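Local coordinates for DR2417 (Deinococcus radiodurans, PDB 4XWW), which degrades RNA as a metal-dependent ribonuclease of the metallo-beta-lactamase superfamily, probably trimming it exonucleolytically from the 5' end and serving in rRNA maturation, at residues Lys32-Phe37 with Ile43-Gly48; Thr211-Pro216 with Glu385-Ile390; Glu230-Gly235 with Pro372-His377; Met318-Arg323 with Gly327-Ile332. All blocks are in the same frame, centred on the assembly; numbering follows the deposited sequence.

Interaction 1 of 4, residues Lys32-Phe37 with Ile43-Gly48; sequences KNITVF and IVVVDG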
# COMPACT_ATOMS: atom_id res chain seq x y z
N LYS A 32 -9.15 -9.94 -13.70
CA LYS A 32 -9.18 -10.58 -15.03
C LYS A 32 -9.84 -11.95 -15.06
O LYS A 32 -9.28 -12.93 -15.53
CB LYS A 32 -7.76 -10.67 -15.64
CG LYS A 32 -6.68 -11.42 -14.86
CD LYS A 32 -5.31 -11.28 -15.60
CE LYS A 32 -4.12 -11.77 -14.77
NZ LYS A 32 -4.22 -13.24 -14.49
N ASN A 33 -11.09 -11.98 -14.59
CA ASN A 33 -11.87 -13.20 -14.58
C ASN A 33 -12.17 -13.72 -15.97
O ASN A 33 -12.61 -12.96 -16.85
CB ASN A 33 -13.16 -12.94 -13.80
CG ASN A 33 -12.89 -12.66 -12.34
OD1 ASN A 33 -12.61 -13.58 -11.59
ND2 ASN A 33 -12.93 -11.41 -11.93
N ILE A 34 -11.93 -15.01 -16.17
CA ILE A 34 -12.29 -15.69 -17.40
C ILE A 34 -12.21 -17.20 -17.17
O ILE A 34 -11.17 -17.74 -16.75
CB ILE A 34 -11.41 -15.27 -18.61
CG1 ILE A 34 -11.73 -16.16 -19.83
CG2 ILE A 34 -9.90 -15.30 -18.26
CD1 ILE A 34 -11.20 -15.63 -21.16
N THR A 35 -13.33 -17.87 -17.42
CA THR A 35 -13.45 -19.29 -17.14
C THR A 35 -13.96 -20.03 -18.38
O THR A 35 -14.96 -19.63 -19.01
CB THR A 35 -14.40 -19.55 -15.96
OG1 THR A 35 -13.98 -18.75 -14.85
CG2 THR A 35 -14.38 -21.02 -15.56
N VAL A 36 -13.26 -21.11 -18.70
CA VAL A 36 -13.57 -21.94 -19.85
C VAL A 36 -14.24 -23.21 -19.35
O VAL A 36 -13.78 -23.83 -18.39
CB VAL A 36 -12.29 -22.27 -20.66
CG1 VAL A 36 -12.56 -23.32 -21.70
CG2 VAL A 36 -11.74 -21.00 -21.28
N PHE A 37 -15.34 -23.58 -20.00
CA PHE A 37 -15.97 -24.88 -19.82
C PHE A 37 -15.84 -25.69 -21.10
O PHE A 37 -16.19 -25.20 -22.18
CB PHE A 37 -17.45 -24.73 -19.44
CG PHE A 37 -17.65 -24.09 -18.10
CD1 PHE A 37 -17.65 -24.85 -16.95
CD2 PHE A 37 -17.83 -22.71 -17.99
CE1 PHE A 37 -17.82 -24.25 -15.70
CE2 PHE A 37 -18.01 -22.12 -16.75
CZ PHE A 37 -18.01 -22.89 -15.61
N ILE A 43 -16.88 -25.60 -26.44
CA ILE A 43 -16.45 -24.73 -25.37
C ILE A 43 -17.41 -23.57 -25.15
O ILE A 43 -17.87 -22.96 -26.11
CB ILE A 43 -15.03 -24.17 -25.65
CG1 ILE A 43 -13.99 -25.26 -25.40
CG2 ILE A 43 -14.76 -22.93 -24.80
CD1 ILE A 43 -12.58 -24.93 -25.90
N VAL A 44 -17.72 -23.29 -23.89
CA VAL A 44 -18.38 -22.05 -23.51
C VAL A 44 -17.41 -21.26 -22.65
O VAL A 44 -16.77 -21.84 -21.77
CB VAL A 44 -19.68 -22.32 -22.74
CG1 VAL A 44 -20.40 -21.01 -22.41
CG2 VAL A 44 -20.60 -23.24 -23.56
N VAL A 45 -17.29 -19.96 -22.89
CA VAL A 45 -16.40 -19.11 -22.08
C VAL A 45 -17.24 -18.16 -21.23
O VAL A 45 -18.28 -17.68 -21.68
CB VAL A 45 -15.42 -18.31 -22.95
CG1 VAL A 45 -14.32 -17.64 -22.07
CG2 VAL A 45 -14.76 -19.20 -24.00
N VAL A 46 -16.78 -17.85 -20.02
CA VAL A 46 -17.52 -16.95 -19.15
C VAL A 46 -16.63 -15.76 -18.77
O VAL A 46 -15.57 -15.96 -18.19
CB VAL A 46 -18.02 -17.68 -17.89
CG1 VAL A 46 -18.75 -16.69 -16.96
CG2 VAL A 46 -18.94 -18.85 -18.29
N ASP A 47 -17.01 -14.58 -19.25
CA ASP A 47 -16.39 -13.32 -18.87
C ASP A 47 -15.06 -13.11 -19.60
O ASP A 47 -14.50 -14.04 -20.17
CB ASP A 47 -16.26 -13.19 -17.36
CG ASP A 47 -17.58 -12.88 -16.69
OD1 ASP A 47 -18.54 -12.55 -17.41
OD2 ASP A 47 -17.67 -12.97 -15.45
N GLY A 48 -14.56 -11.88 -19.58
CA GLY A 48 -13.25 -11.55 -20.13
C GLY A 48 -12.68 -10.31 -19.47
O GLY A 48 -12.60 -9.27 -20.10
O HOH W 1 -15.37 -16.29 -15.19

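Interaction 2 of 4, residues Thr211-Pro216 with Glu385-Ile390; sequences TNAERP and EELATI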
# COMPACT_ATOMS: atom_id res chain seq x y z
N THR A 211 -14.31 -13.26 -2.33
CA THR A 211 -13.70 -11.96 -2.03
C THR A 211 -13.66 -11.63 -0.54
O THR A 211 -12.60 -11.25 0.01
CB THR A 211 -14.47 -10.83 -2.75
OG1 THR A 211 -14.46 -11.09 -4.15
CG2 THR A 211 -13.81 -9.50 -2.48
N ASN A 212 -14.81 -11.77 0.12
CA ASN A 212 -14.94 -11.39 1.52
C ASN A 212 -15.02 -12.60 2.44
O ASN A 212 -15.62 -12.54 3.50
CB ASN A 212 -16.17 -10.48 1.73
CG ASN A 212 -15.93 -9.06 1.27
OD1 ASN A 212 -14.78 -8.63 1.07
ND2 ASN A 212 -17.01 -8.30 1.11
N ALA A 213 -14.39 -13.70 2.04
CA ALA A 213 -14.51 -14.93 2.82
C ALA A 213 -13.87 -14.83 4.22
O ALA A 213 -14.16 -15.66 5.08
CB ALA A 213 -13.92 -16.12 2.03
N GLU A 214 -13.01 -13.83 4.44
CA GLU A 214 -12.38 -13.66 5.76
C GLU A 214 -13.17 -12.73 6.68
O GLU A 214 -12.81 -12.54 7.84
CB GLU A 214 -10.94 -13.16 5.60
CG GLU A 214 -10.07 -14.17 4.87
CD GLU A 214 -8.59 -13.82 4.90
OE1 GLU A 214 -8.03 -13.61 6.00
OE2 GLU A 214 -7.97 -13.80 3.81
N ARG A 215 -14.26 -12.17 6.16
CA ARG A 215 -15.11 -11.25 6.91
C ARG A 215 -16.30 -11.93 7.56
O ARG A 215 -17.12 -12.52 6.88
CB ARG A 215 -15.61 -10.13 6.00
CG ARG A 215 -14.48 -9.25 5.44
CD ARG A 215 -15.06 -7.97 4.85
NE ARG A 215 -14.16 -7.34 3.90
CZ ARG A 215 -14.48 -6.26 3.18
NH1 ARG A 215 -15.67 -5.70 3.31
NH2 ARG A 215 -13.60 -5.75 2.33
N PRO A 216 -16.38 -11.89 8.90
CA PRO A 216 -17.49 -12.55 9.57
C PRO A 216 -18.77 -11.75 9.39
O PRO A 216 -18.69 -10.58 9.05
CB PRO A 216 -17.06 -12.58 11.05
CG PRO A 216 -15.58 -12.24 11.03
CD PRO A 216 -15.39 -11.35 9.85
N GLU A 385 -21.56 -15.04 6.40
CA GLU A 385 -22.94 -15.50 6.58
C GLU A 385 -23.61 -15.72 5.23
O GLU A 385 -24.34 -16.71 5.03
CB GLU A 385 -23.74 -14.51 7.43
CG GLU A 385 -23.52 -14.67 8.91
CD GLU A 385 -24.32 -13.68 9.73
OE1 GLU A 385 -25.31 -13.13 9.20
OE2 GLU A 385 -23.94 -13.45 10.90
N GLU A 386 -23.35 -14.80 4.30
CA GLU A 386 -23.96 -14.89 2.99
C GLU A 386 -23.36 -16.04 2.19
O GLU A 386 -24.09 -16.79 1.53
CB GLU A 386 -23.82 -13.58 2.25
CG GLU A 386 -24.50 -12.43 2.96
CD GLU A 386 -23.78 -11.12 2.72
OE1 GLU A 386 -22.83 -10.83 3.48
OE2 GLU A 386 -24.13 -10.42 1.73
N LEU A 387 -22.05 -16.20 2.27
CA LEU A 387 -21.41 -17.34 1.61
C LEU A 387 -21.96 -18.67 2.15
O LEU A 387 -22.20 -19.61 1.39
CB LEU A 387 -19.87 -17.27 1.78
CG LEU A 387 -19.21 -16.02 1.20
CD1 LEU A 387 -17.70 -16.01 1.49
CD2 LEU A 387 -19.53 -15.94 -0.30
N ALA A 388 -22.14 -18.74 3.47
CA ALA A 388 -22.72 -19.94 4.09
C ALA A 388 -24.15 -20.21 3.60
O ALA A 388 -24.54 -21.36 3.38
CB ALA A 388 -22.71 -19.81 5.60
N THR A 389 -24.92 -19.15 3.43
CA THR A 389 -26.28 -19.29 2.96
C THR A 389 -26.30 -19.99 1.59
O THR A 389 -27.06 -20.94 1.37
CB THR A 389 -26.98 -17.93 2.86
OG1 THR A 389 -27.30 -17.48 4.18
CG2 THR A 389 -28.27 -18.03 2.05
N ILE A 390 -25.42 -19.56 0.70
CA ILE A 390 -25.33 -20.18 -0.61
C ILE A 390 -24.88 -21.65 -0.54
O ILE A 390 -25.47 -22.53 -1.19
CB ILE A 390 -24.39 -19.41 -1.53
CG1 ILE A 390 -24.89 -17.96 -1.68
CG2 ILE A 390 -24.24 -20.15 -2.89
CD1 ILE A 390 -26.34 -17.86 -2.16

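Interaction 3 of 4, residues Glu230-Gly235 with Pro372-His377; sequences EEIIKG and PTYRVH. With nucleotides of chain C.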
# COMPACT_ATOMS: atom_id res chain seq x y z
N GLU A 230 -28.04 10.00 4.10
CA GLU A 230 -29.03 11.06 4.21
C GLU A 230 -28.92 11.78 5.55
O GLU A 230 -29.04 13.01 5.62
CB GLU A 230 -30.46 10.51 4.01
CG GLU A 230 -31.51 11.63 4.01
CD GLU A 230 -32.83 11.22 3.36
OE1 GLU A 230 -33.11 10.00 3.33
OE2 GLU A 230 -33.55 12.11 2.87
N GLU A 231 -28.63 11.03 6.62
CA GLU A 231 -28.50 11.64 7.94
C GLU A 231 -27.31 12.60 7.97
O GLU A 231 -27.43 13.72 8.47
CB GLU A 231 -28.35 10.55 9.02
CG GLU A 231 -28.30 11.08 10.46
CD GLU A 231 -28.25 9.97 11.50
OE1 GLU A 231 -27.41 9.05 11.35
OE2 GLU A 231 -29.05 10.00 12.47
N ILE A 232 -26.18 12.18 7.43
CA ILE A 232 -25.01 13.04 7.34
C ILE A 232 -25.27 14.28 6.49
O ILE A 232 -25.02 15.41 6.92
CB ILE A 232 -23.81 12.24 6.79
CG1 ILE A 232 -23.40 11.17 7.81
CG2 ILE A 232 -22.64 13.18 6.45
CD1 ILE A 232 -22.55 10.07 7.23
N ILE A 233 -25.80 14.08 5.29
CA ILE A 233 -25.96 15.18 4.34
C ILE A 233 -26.99 16.19 4.84
O ILE A 233 -26.78 17.40 4.71
CB ILE A 233 -26.29 14.61 2.94
CG1 ILE A 233 -25.02 13.91 2.42
CG2 ILE A 233 -26.79 15.70 1.98
CD1 ILE A 233 -25.20 13.06 1.18
N LYS A 234 -28.06 15.71 5.46
CA LYS A 234 -29.07 16.59 6.04
C LYS A 234 -28.43 17.56 7.03
O LYS A 234 -28.86 18.72 7.16
CB LYS A 234 -30.16 15.78 6.73
CG LYS A 234 -31.24 16.60 7.38
CD LYS A 234 -32.32 15.69 7.93
CE LYS A 234 -33.42 16.48 8.61
NZ LYS A 234 -34.45 15.58 9.19
N GLY A 235 -27.39 17.10 7.70
CA GLY A 235 -26.68 17.90 8.68
C GLY A 235 -25.56 18.79 8.15
O GLY A 235 -24.99 19.58 8.92
N PRO A 372 -14.00 3.86 8.76
CA PRO A 372 -15.12 3.28 9.50
C PRO A 372 -15.82 4.27 10.43
O PRO A 372 -16.85 3.93 11.00
CB PRO A 372 -14.45 2.17 10.31
CG PRO A 372 -13.10 2.68 10.54
CD PRO A 372 -12.70 3.43 9.31
N THR A 373 -15.28 5.48 10.56
CA THR A 373 -15.86 6.50 11.41
C THR A 373 -17.34 6.71 11.09
O THR A 373 -18.19 6.79 11.97
CB THR A 373 -15.12 7.84 11.24
OG1 THR A 373 -13.71 7.61 11.32
CG2 THR A 373 -15.55 8.83 12.30
N TYR A 374 -17.62 6.80 9.80
CA TYR A 374 -18.98 6.90 9.30
C TYR A 374 -19.26 5.70 8.39
O TYR A 374 -18.45 5.38 7.52
CB TYR A 374 -19.18 8.20 8.54
CG TYR A 374 -18.95 9.44 9.36
CD1 TYR A 374 -17.67 9.98 9.49
CD2 TYR A 374 -20.00 10.07 10.00
CE1 TYR A 374 -17.45 11.13 10.22
CE2 TYR A 374 -19.79 11.22 10.75
CZ TYR A 374 -18.51 11.74 10.86
OH TYR A 374 -18.29 12.87 11.59
N ARG A 375 -20.40 5.04 8.58
CA ARG A 375 -20.68 3.86 7.77
C ARG A 375 -21.32 4.30 6.47
O ARG A 375 -22.54 4.30 6.34
CB ARG A 375 -21.58 2.86 8.49
CG ARG A 375 -21.62 1.52 7.74
CD ARG A 375 -22.62 0.51 8.28
NE ARG A 375 -22.40 0.21 9.69
CZ ARG A 375 -21.55 -0.71 10.14
NH1 ARG A 375 -21.41 -0.90 11.45
NH2 ARG A 375 -20.84 -1.43 9.29
N VAL A 376 -20.48 4.70 5.53
CA VAL A 376 -20.95 5.28 4.29
C VAL A 376 -20.56 4.43 3.07
O VAL A 376 -20.61 4.89 1.94
CB VAL A 376 -20.45 6.73 4.11
CG1 VAL A 376 -21.11 7.63 5.16
CG2 VAL A 376 -18.93 6.81 4.23
N HIS A 377 -20.18 3.18 3.32
CA HIS A 377 -19.92 2.24 2.24
C HIS A 377 -20.29 0.83 2.62
O HIS A 377 -20.03 0.40 3.75
CB HIS A 377 -18.44 2.28 1.84
CG HIS A 377 -18.09 1.34 0.74
ND1 HIS A 377 -18.52 1.52 -0.57
CD2 HIS A 377 -17.34 0.22 0.73
CE1 HIS A 377 -18.06 0.54 -1.32
NE2 HIS A 377 -17.33 -0.26 -0.56
O3' U C 1 -15.62 -2.36 -1.28

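Interaction 4 of 4, residues Met318-Arg323 with Gly327-Ile332; sequences MAVLGR and GTHAKI. With nucleotides of chain C.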
# COMPACT_ATOMS: atom_id res chain seq x y z
N MET A 318 -5.48 12.43 -10.88
CA MET A 318 -6.06 13.19 -11.98
C MET A 318 -7.58 13.07 -12.07
O MET A 318 -8.19 13.67 -12.96
CB MET A 318 -5.44 12.75 -13.31
CG MET A 318 -3.99 13.13 -13.45
SD MET A 318 -3.81 14.91 -13.33
CE MET A 318 -2.48 15.02 -12.13
N ALA A 319 -8.19 12.29 -11.19
CA ALA A 319 -9.64 12.27 -11.14
C ALA A 319 -10.10 13.52 -10.41
O ALA A 319 -9.28 14.32 -9.96
CB ALA A 319 -10.16 11.01 -10.45
N VAL A 320 -11.41 13.69 -10.29
CA VAL A 320 -11.94 14.96 -9.81
C VAL A 320 -11.58 15.22 -8.35
O VAL A 320 -11.06 16.29 -8.02
CB VAL A 320 -13.47 15.04 -10.02
CG1 VAL A 320 -14.06 16.23 -9.27
CG2 VAL A 320 -13.75 15.17 -11.49
N LEU A 321 -11.82 14.25 -7.48
CA LEU A 321 -11.47 14.43 -6.08
C LEU A 321 -9.97 14.75 -5.93
O LEU A 321 -9.60 15.67 -5.19
CB LEU A 321 -11.84 13.20 -5.26
CG LEU A 321 -11.54 13.40 -3.78
CD1 LEU A 321 -12.35 14.56 -3.19
CD2 LEU A 321 -11.81 12.11 -3.06
N GLY A 322 -9.11 14.02 -6.63
CA GLY A 322 -7.69 14.32 -6.62
C GLY A 322 -7.36 15.75 -6.98
O GLY A 322 -6.59 16.42 -6.28
N ARG A 323 -7.96 16.25 -8.05
CA ARG A 323 -7.67 17.62 -8.44
C ARG A 323 -8.23 18.62 -7.43
O ARG A 323 -7.58 19.63 -7.14
CB ARG A 323 -8.21 17.89 -9.84
CG ARG A 323 -7.63 16.91 -10.85
CD ARG A 323 -7.65 17.47 -12.24
NE ARG A 323 -8.97 17.95 -12.63
CZ ARG A 323 -9.94 17.17 -13.10
NH1 ARG A 323 -9.75 15.86 -13.23
NH2 ARG A 323 -11.11 17.70 -13.43
N GLY A 327 -5.86 21.22 -5.24
CA GLY A 327 -6.08 22.61 -5.61
C GLY A 327 -5.85 22.89 -7.08
O GLY A 327 -5.53 24.01 -7.46
N THR A 328 -6.03 21.88 -7.93
CA THR A 328 -5.74 22.04 -9.35
C THR A 328 -6.98 21.89 -10.24
O THR A 328 -6.86 21.80 -11.46
CB THR A 328 -4.66 21.05 -9.82
OG1 THR A 328 -5.10 19.71 -9.57
CG2 THR A 328 -3.33 21.30 -9.10
N HIS A 329 -8.16 21.85 -9.63
CA HIS A 329 -9.38 21.79 -10.43
C HIS A 329 -9.65 23.14 -11.10
O HIS A 329 -9.60 24.18 -10.45
CB HIS A 329 -10.58 21.37 -9.58
CG HIS A 329 -11.76 20.93 -10.39
ND1 HIS A 329 -12.53 21.81 -11.11
CD2 HIS A 329 -12.29 19.70 -10.60
CE1 HIS A 329 -13.48 21.15 -11.74
NE2 HIS A 329 -13.36 19.87 -11.44
N ALA A 330 -9.95 23.11 -12.39
CA ALA A 330 -10.01 24.34 -13.18
C ALA A 330 -11.25 25.18 -12.89
O ALA A 330 -11.25 26.38 -13.14
CB ALA A 330 -9.95 24.01 -14.67
N LYS A 331 -12.30 24.56 -12.36
CA LYS A 331 -13.56 25.28 -12.21
C LYS A 331 -14.10 25.30 -10.80
O LYS A 331 -14.97 26.10 -10.47
CB LYS A 331 -14.62 24.68 -13.14
CG LYS A 331 -14.38 24.94 -14.61
CD LYS A 331 -15.30 24.05 -15.44
CE LYS A 331 -15.30 24.44 -16.91
NZ LYS A 331 -16.41 23.79 -17.66
N ILE A 332 -13.58 24.41 -9.95
CA ILE A 332 -14.08 24.31 -8.59
C ILE A 332 -12.90 24.39 -7.60
O ILE A 332 -11.84 23.81 -7.82
CB ILE A 332 -14.87 23.00 -8.36
CG1 ILE A 332 -15.97 22.82 -9.40
CG2 ILE A 332 -15.45 22.96 -6.95
CD1 ILE A 332 -16.52 21.38 -9.46
P U C 7 -9.96 14.17 -18.37
OP1 U C 7 -11.29 14.13 -17.72
OP2 U C 7 -9.83 13.79 -19.80
O5' U C 7 -9.34 15.63 -18.18
C5' U C 7 -9.37 16.28 -16.90
C4' U C 7 -8.05 16.96 -16.64
O4' U C 7 -7.58 17.60 -17.86
C3' U C 7 -8.08 18.06 -15.59
O3' U C 7 -6.83 18.16 -14.93
C2' U C 7 -8.34 19.30 -16.43
O2' U C 7 -7.92 20.50 -15.81
C1' U C 7 -7.50 19.00 -17.67
N1 U C 7 -7.95 19.68 -18.90
C2 U C 7 -8.26 21.03 -18.80
O2 U C 7 -8.18 21.65 -17.76
N3 U C 7 -8.67 21.61 -19.98
C4 U C 7 -8.79 21.00 -21.21
O4 U C 7 -9.17 21.67 -22.17
C5 U C 7 -8.44 19.62 -21.23
C6 U C 7 -8.04 19.02 -20.10
P U C 6 -12.08 10.63 -14.26
OP1 U C 6 -12.36 11.94 -13.61
OP2 U C 6 -13.17 9.86 -14.94
O5' U C 6 -10.94 10.84 -15.36
C5' U C 6 -9.66 11.34 -15.02
C4' U C 6 -8.70 11.22 -16.18
O4' U C 6 -8.52 9.82 -16.52
C3' U C 6 -9.18 11.85 -17.48
O3' U C 6 -8.97 13.25 -17.53
C2' U C 6 -8.41 11.07 -18.53
O2' U C 6 -7.07 11.51 -18.61
C1' U C 6 -8.42 9.67 -17.92
N1 U C 6 -9.58 8.86 -18.40
C2 U C 6 -9.41 8.15 -19.57
O2 U C 6 -8.37 8.16 -20.21
N3 U C 6 -10.51 7.43 -19.98
C4 U C 6 -11.73 7.34 -19.34
O4 U C 6 -12.63 6.64 -19.83
C5 U C 6 -11.83 8.11 -18.14
C6 U C 6 -10.77 8.82 -17.72
P U C 5 -13.99 4.81 -11.62
OP1 U C 5 -13.39 4.50 -10.30
OP2 U C 5 -15.31 5.47 -11.68
O5' U C 5 -12.96 5.71 -12.43
C5' U C 5 -12.62 7.02 -11.95
C4' U C 5 -11.22 7.39 -12.36
O4' U C 5 -10.48 6.21 -12.79
C3' U C 5 -11.10 8.33 -13.54
O3' U C 5 -11.38 9.68 -13.20
C2' U C 5 -9.66 8.09 -13.97
O2' U C 5 -8.73 8.74 -13.12
C1' U C 5 -9.55 6.58 -13.80
N1 U C 5 -9.89 5.86 -15.03
C2 U C 5 -8.90 5.73 -15.98
O2 U C 5 -7.77 6.16 -15.82
N3 U C 5 -9.27 5.06 -17.12
C4 U C 5 -10.51 4.53 -17.41
O4 U C 5 -10.69 3.96 -18.49
C5 U C 5 -11.49 4.72 -16.39
C6 U C 5 -11.16 5.37 -15.26
O HOH W 2 -10.12 20.47 -13.91

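Interaction 1 of 4, residues Lys32-Phe37 with Ile43-Gly48
Thr35 and Val46 face each other as an antiparallel hydrogen-bonded pair, and Phe37 with Val44 forms the next such pair along the two strands. Thr35 N donates a hydrogen bond to Val46 O at 3.0 Å, and Val46 N donates one back to Thr35 O at 2.7 Å. Phe37 N reaches Val44 O at 2.9 Å, almost straight at 171°, and Val44 N closes that ring on Phe37 O. Val36 and Val45 make the non-hydrogen-bonded pair between them, and CA-H...O contacts such as Ile43 CA to Phe37 O, 3.2 Å, fill in the backbone.

A water bridges Thr35 OG1 and Val46 O, donating to the carbonyl, which thus accepts a second hydrogen bond beside that of Thr35 N.

Apolar contacts lie on both faces. With CG1 anti to its backbone N (chi1 173°), Ile34 brings that carbon to Val45 CG1 at 3.7 Å. Val36 CG1 meets Ile43 CG2 on the same face, against helix 68-72. On the other face Val46 CG2 sits at the edge of the Phe37 ring, in its plane, 3.7 Å from CE2; Tyr161 touches both residues.

This hairpin of the metallo-beta-lactamase fold, strands 34-39 and 42-46, sets Asn33 and Asp47 beside the zinc site. Asn33 ND2 holds the backbone O of Asp88, and Asp47 OD2 bonds to His89 ND1, which probably helps fix the rotation of that ring as a zinc ligand.

Interaction 2 of 4, residues Thr211-Pro216 with Glu385-Ile390
Leu387 swings CG anti to its own carbonyl carbon (chi1 -60°), and with chi2 at 177° the CD1 methyl is carried off helix 384-394 to Ala213. CD1 does the touching: it lies 3.6 Å from Ala213 CA and 3.8 Å from Ala213 CB, so the methyl rests on backbone and side chain of the alanine alike. Asn212 C is the next atom along, 4.4 Å from Leu387 CD1. His412 of helix 406-417 packs against both Ala213 and Leu387.

The loop offers its alanine from a type I beta turn running from Asn212 to Arg215, closed by Arg215 N to Asn212 O at 3.0 Å. Within the turn Asn212 OD1 lies over one face of the Arg215 guanidinium, 3.2 Å from Arg215 NE but at too poor an angle for a hydrogen bond. The turn follows strand 205-209 of the metallo-beta-lactamase domain and begins directly after Thr211, whose OG1 bonds to OD1 of Asp209, the predicted proton donor; Asn212 ND2 is held by Ser379 OG and by O of His381, the predicted proton acceptor. Ala213 O accepts from Gln384 NE2, and Glu214 OE1 bonds to Tyr370 OH of the second subunit.

Interaction 3 of 4, residues Glu230-Gly235 with Pro372-His377
The loop from strand 367-369 down to the predicted substrate-binding residues 377-381 packs against helix 222-234, and Ile232 is the helix residue that meets it here. Its CD1 methyl enters between two side chains of the loop. It stands 3.5 Å from Val376 CG1, a snug methyl-to-methyl contact in which the two side chains cross at about a right angle, and 3.8 Å from Tyr374 CD2. The approach to the tyrosine ring is oblique, and Ile232 CG1 follows behind at 4.2 Å from Tyr374 CD2.

The torsions of Ile232 and a turn in the loop bring these groups together. Ile232 has CG1 anti to its carbonyl carbon (chi1 -67°) and an extended chi2 of 162°, which sends CD1 out from the helix. Between the two loop residues, Arg375 is the centre of an inverse gamma turn, with a weak bond from Val376 N to Tyr374 O; the tight bend lets Tyr374 and Val376 both turn toward the helix.

Strand 367-369 is an outermost strand of the five-stranded parallel sheet, the core of the beta-CASP domain; its Val369 packs on both Ile232 and Tyr374, and Leu229 of the same helix as Ile232 touches Val376. Arg375 O accepts from Asn228 ND2, and Val376 O from Ser343 OG.

Directly after Val376 comes His377, whose NE2 makes a 2.8 Å hydrogen bond with O3' of U1 of the RNA chain. O3' lies in the imidazole plane, at its edge, and Arg251 NH1 holds ND1, the ring's other nitrogen.

Interaction 4 of 4, residues Met318-Arg323 with Gly327-Ile332
Arg323 O receives Thr328 N at 2.8 Å, the firm backbone bond across this helix end; weak bonds from His329 N and Thr328 OG1 converge on the same oxygen. Gly327, with its positive phi of 75°, leaves the helix in a Schellman motif. At the other end Ala319 is the N-cap residue, its O taking Arg323 N.

Side-chain hydrogen bonds set both flat groups. The Arg323 chain bends at chi3 (-53°) and folds back so that NH1 reaches Met318 O at 2.7 Å; that oxygen lies in the guanidinium plane, whereas the donor stands above the carbonyl plane. His329 ND1 accepts from Lys331 N, near the ring plane, and from Ile332 N, well out of it.

The packing contacts of the imidazole are oblique. Arg323 NH2 lies 3.7 Å from His329 CD2, with guanidinium and imidazole planes 23° apart, and Val320 CG1 comes to the same CD2 at 4.1 Å.

The RNA adds its own contacts: C3' of U7 of chain C sits over one face of the guanidinium, toward its rim. A water accepts from Arg323 NH2 and Ala330 N and also bonds to O2' of U7, a link to a group that DNA lacks.

Within the beta-CASP domain, helix 320-326 packs Leu321 on strands 240-243 and 339-342 and Val320 on strand 306-310, while Ile332 of the following loop reaches Phe308 and Phe241.

Overall arrangement
Interaction 1 lies beside the zinc site within the metallo-beta-lactamase sheet, while the other three lie along the bound RNA: interaction 2 is about 4 Å from it by nearest atoms, interaction 3 bonds U1 through His377, and interaction 4 meets U5 to U7. The side chain of Asn33 is about 4 Å from a zinc ion and that of Asn212 about 11 Å; interactions 1 and 2 approach to about 8 Å at their nearest atoms. The chain between 216 and 385 holds all of interactions 3 and 4, so interaction 2 closes the excursion into the beta-CASP domain. Interaction 3 lies about 7 Å from interaction 2 by nearest atoms, and interaction 4 is centred about 23 Å from interaction 3.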